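Local coordinates for protein L-aspartate semialdehyde sulfurtransferase (Methanocaldococcus jannaschii, PDB 3KPB) that probably makes homocysteine from aspartate semialdehyde and sulfide, and binds S-adenosylmethionine and methylthioadenosine in its C-terminal pair of CBS domains, at residues A85-V96 / I108-F118. Numbering follows the deposited sequence. Where two conformers were deposited one is given.
With SAM (S-adenosylmethionine), chain E.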
# COMPACT_ATOMS: atom_id res chain seq x y z
N ALA A 85 -6.61 12.47 12.68
CA ALA A 85 -7.34 12.37 11.41
C ALA A 85 -6.91 13.46 10.43
O ALA A 85 -6.65 13.17 9.25
CB ALA A 85 -8.85 12.44 11.66
N ILE A 86 -6.80 14.70 10.90
CA ILE A 86 -6.38 15.80 10.03
C ILE A 86 -4.93 15.62 9.54
O ILE A 86 -4.65 15.84 8.36
CB ILE A 86 -6.60 17.19 10.68
CG1 ILE A 86 -8.11 17.46 10.80
CG2 ILE A 86 -5.92 18.31 9.88
CD1 ILE A 86 -8.49 18.38 11.96
N LYS A 87 -4.04 15.20 10.44
CA LYS A 87 -2.65 14.87 10.09
C LYS A 87 -2.60 13.86 8.96
O LYS A 87 -1.79 13.99 8.03
CB LYS A 87 -1.94 14.24 11.29
CG LYS A 87 -1.06 15.17 12.08
CD LYS A 87 -0.42 14.41 13.23
CE LYS A 87 0.32 15.34 14.15
NZ LYS A 87 0.52 14.75 15.50
N MET A 88 -3.45 12.85 9.05
CA MET A 88 -3.43 11.79 8.07
C MET A 88 -3.97 12.23 6.70
O MET A 88 -3.42 11.82 5.68
CB MET A 88 -4.12 10.53 8.61
CG MET A 88 -3.37 9.91 9.79
SD MET A 88 -3.88 8.25 10.26
CE MET A 88 -5.64 8.51 10.54
N SER A 89 -4.99 13.09 6.68
CA SER A 89 -5.43 13.68 5.41
C SER A 89 -4.39 14.65 4.82
O SER A 89 -4.17 14.67 3.61
CB SER A 89 -6.81 14.36 5.53
OG SER A 89 -6.94 15.05 6.77
N LYS A 90 -3.75 15.43 5.69
CA LYS A 90 -2.77 16.43 5.26
C LYS A 90 -1.54 15.81 4.60
O LYS A 90 -1.08 16.30 3.57
CB LYS A 90 -2.34 17.32 6.43
CG LYS A 90 -1.46 18.50 6.01
CD LYS A 90 -0.81 19.19 7.20
CE LYS A 90 0.05 20.36 6.75
NZ LYS A 90 0.67 21.09 7.89
N TYR A 91 -1.02 14.74 5.19
CA TYR A 91 0.18 14.08 4.68
C TYR A 91 -0.13 12.89 3.79
O TYR A 91 0.78 12.24 3.27
CB TYR A 91 1.08 13.66 5.84
CG TYR A 91 1.68 14.84 6.56
CD1 TYR A 91 2.75 15.54 6.01
CD2 TYR A 91 1.17 15.26 7.78
CE1 TYR A 91 3.30 16.63 6.67
CE2 TYR A 91 1.71 16.36 8.45
CZ TYR A 91 2.78 17.03 7.88
OH TYR A 91 3.32 18.11 8.54
N ASN A 92 -1.43 12.61 3.63
CA ASN A 92 -1.91 11.47 2.84
C ASN A 92 -1.25 10.17 3.31
O ASN A 92 -0.69 9.41 2.52
CB ASN A 92 -1.71 11.74 1.34
CG ASN A 92 -2.29 10.63 0.46
OD1 ASN A 92 -3.38 10.12 0.71
ND2 ASN A 92 -1.54 10.25 -0.57
N ILE A 93 -1.33 9.94 4.61
CA ILE A 93 -0.86 8.71 5.23
C ILE A 93 -2.04 8.00 5.90
O ILE A 93 -3.09 8.61 6.12
CB ILE A 93 0.26 8.97 6.26
CG1 ILE A 93 -0.20 9.97 7.33
CG2 ILE A 93 1.54 9.43 5.56
CD1 ILE A 93 0.80 10.24 8.42
N SER A 94 -1.86 6.73 6.22
CA SER A 94 -2.95 5.91 6.74
C SER A 94 -2.62 5.26 8.09
O SER A 94 -3.42 4.48 8.61
CB SER A 94 -3.33 4.84 5.72
OG SER A 94 -2.19 4.09 5.32
N GLY A 95 -1.44 5.55 8.63
CA GLY A 95 -1.05 5.04 9.95
C GLY A 95 -0.03 5.95 10.61
O GLY A 95 0.91 6.41 9.95
N VAL A 96 -0.21 6.23 11.89
CA VAL A 96 0.78 7.01 12.64
C VAL A 96 1.15 6.28 13.92
O VAL A 96 0.27 5.83 14.66
CB VAL A 96 0.29 8.46 12.96
CG1 VAL A 96 0.00 9.24 11.68
CG2 VAL A 96 -0.93 8.46 13.86
N ILE A 108 -0.11 2.23 17.62
CA ILE A 108 -0.28 2.81 16.30
C ILE A 108 -1.76 3.03 16.03
O ILE A 108 -2.61 2.23 16.45
CB ILE A 108 0.39 1.96 15.19
CG1 ILE A 108 0.30 2.68 13.84
CG2 ILE A 108 -0.22 0.56 15.12
CD1 ILE A 108 1.45 2.38 12.90
N VAL A 109 -2.06 4.13 15.35
CA VAL A 109 -3.42 4.47 14.94
C VAL A 109 -3.51 4.48 13.41
O VAL A 109 -2.71 5.12 12.73
CB VAL A 109 -3.84 5.85 15.51
CG1 VAL A 109 -5.15 6.32 14.89
CG2 VAL A 109 -3.98 5.77 17.02
N THR A 110 -4.50 3.76 12.88
CA THR A 110 -4.72 3.72 11.44
C THR A 110 -5.98 4.48 11.03
O THR A 110 -6.81 4.83 11.88
CB THR A 110 -4.78 2.26 10.90
OG1 THR A 110 -5.98 1.63 11.35
CG2 THR A 110 -3.57 1.45 11.39
N SER A 111 -6.09 4.74 9.73
CA SER A 111 -7.25 5.41 9.13
C SER A 111 -8.47 4.50 9.10
O SER A 111 -9.58 4.96 8.79
CB SER A 111 -6.91 5.87 7.71
OG SER A 111 -6.58 4.77 6.87
N GLU A 112 -8.28 3.22 9.40
CA GLU A 112 -9.39 2.29 9.58
C GLU A 112 -9.84 2.35 11.04
O GLU A 112 -11.04 2.30 11.32
CB GLU A 112 -9.00 0.86 9.20
CG GLU A 112 -8.80 0.63 7.70
CD GLU A 112 -7.35 0.75 7.26
OE1 GLU A 112 -6.97 0.02 6.32
OE2 GLU A 112 -6.59 1.56 7.84
N ASP A 113 -8.87 2.48 11.95
CA ASP A 113 -9.16 2.68 13.37
C ASP A 113 -10.02 3.93 13.54
O ASP A 113 -10.99 3.94 14.31
CB ASP A 113 -7.87 2.81 14.19
CG ASP A 113 -7.07 1.51 14.29
OD1 ASP A 113 -7.65 0.41 14.12
OD2 ASP A 113 -5.85 1.59 14.54
N ILE A 114 -9.68 4.98 12.78
CA ILE A 114 -10.41 6.25 12.74
C ILE A 114 -11.77 6.13 12.02
O ILE A 114 -12.78 6.64 12.52
CB ILE A 114 -9.55 7.40 12.09
CG1 ILE A 114 -8.34 7.78 12.97
CG2 ILE A 114 -10.40 8.63 11.76
CD1 ILE A 114 -8.57 7.63 14.50
N SER A 115 -11.77 5.48 10.85
CA SER A 115 -13.00 5.22 10.08
C SER A 115 -14.12 4.70 10.97
O SER A 115 -15.30 4.99 10.74
CB SER A 115 -12.71 4.20 8.97
OG SER A 115 -13.89 4.02 8.14
N ARG A 116 -13.75 3.91 11.98
CA ARG A 116 -14.71 3.37 12.94
C ARG A 116 -15.28 4.47 13.82
O ARG A 116 -16.50 4.55 14.00
CB ARG A 116 -14.05 2.32 13.81
CG ARG A 116 -14.18 0.92 13.29
CD ARG A 116 -13.81 -0.07 14.38
NE ARG A 116 -12.37 -0.34 14.40
CZ ARG A 116 -11.47 0.30 15.15
NH1 ARG A 116 -11.83 1.28 15.97
NH2 ARG A 116 -10.20 -0.05 15.07
N LEU A 117 -14.40 5.30 14.36
CA LEU A 117 -14.78 6.35 15.31
C LEU A 117 -15.62 7.48 14.69
O LEU A 117 -16.21 8.29 15.42
CB LEU A 117 -13.55 6.91 16.03
CG LEU A 117 -12.84 5.98 17.02
CD1 LEU A 117 -11.61 6.66 17.58
CD2 LEU A 117 -13.77 5.54 18.16
N PHE A 118 -15.68 7.54 13.36
CA PHE A 118 -16.55 8.51 12.67
C PHE A 118 -17.82 7.87 12.10
O PHE A 118 -18.80 8.58 11.83
CB PHE A 118 -15.77 9.29 11.59
CG PHE A 118 -14.67 10.19 12.14
CD1 PHE A 118 -14.69 10.63 13.46
CD2 PHE A 118 -13.63 10.61 11.31
CE1 PHE A 118 -13.68 11.46 13.96
CE2 PHE A 118 -12.62 11.45 11.80
CZ PHE A 118 -12.64 11.87 13.13
N SAM E . -0.24 5.41 3.06
CA SAM E . 0.80 5.32 2.03
C SAM E . 1.85 4.29 2.44
O SAM E . 1.53 3.23 2.99
OXT SAM E . 3.05 4.47 2.23
CB SAM E . 1.47 6.69 1.87
CG SAM E . 1.89 6.93 0.41
SD SAM E . 3.67 7.31 0.24
CE SAM E . 3.88 7.04 -1.50
C5' SAM E . 4.66 5.92 0.90
C4' SAM E . 5.59 6.34 2.03
O4' SAM E . 4.84 6.87 3.13
C3' SAM E . 6.27 5.09 2.59
O3' SAM E . 7.61 5.06 2.11
C2' SAM E . 6.26 5.30 4.10
O2' SAM E . 7.61 5.24 4.59
C1' SAM E . 5.70 6.72 4.26
N9 SAM E . 4.90 6.78 5.50
C8 SAM E . 3.84 6.03 5.79
N7 SAM E . 3.38 6.36 7.00
C5 SAM E . 4.17 7.32 7.48
C6 SAM E . 4.19 8.05 8.67
N6 SAM E . 3.28 7.84 9.62
N1 SAM E . 5.14 8.97 8.85
C2 SAM E . 6.05 9.20 7.91
N3 SAM E . 6.06 8.53 6.77
C4 SAM E . 5.13 7.59 6.53
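The second CBS motif of the pair joins its two helices and its hairpin here, with M88 and V96 of 85-96 meeting V109 and I114 of 108-118. V96 and V109 form an antiparallel hydrogen-bonded pair. V96 N gives its proton to V109 O at 2.9 Å, and V109 N returns one to V96 O at 3.0 Å. G95 faces T110 as the next, non-hydrogen-bonded pair. Beyond it, S111 N reaches S94 O at 2.9 Å, from above the carbonyl plane. I108 lays CG1 against V96 O.

The helices of 85-91 and 111-118 run at 127° to each other. M88 reaches from one to the other. Its chain is extended through CG and SD, then bends at chi3 (-56°), which turns CE onto I114 CG1 at 3.7 Å and against S111 CA. An alanine here would probably open a gap beside I114 CG1 and S111 CA, and leave A85 as the remaining contact of I114 from 85-96. Farther out, A85 CB sits at the edge of the F118 ring, 3.9 Å from F118 CE2; the ring is poorly ordered, so this contact is less certain.

T110 and D113 form a capping box: D113 N donates to T110 OG1 at 3.1 Å, and T110 N to D113 OD2. Both residues belong to the methylthioadenosine site. On the other strand, G95 O accepts from SAM N6 at 2.8 Å, and S94 OG takes a weak bond from SAM N. The S111 N to S94 O bond links a residue of the methylthioadenosine site to one of the S-adenosylmethionine site. The two sites thus share this hairpin, in a CBS pair that closes when both ligands bind.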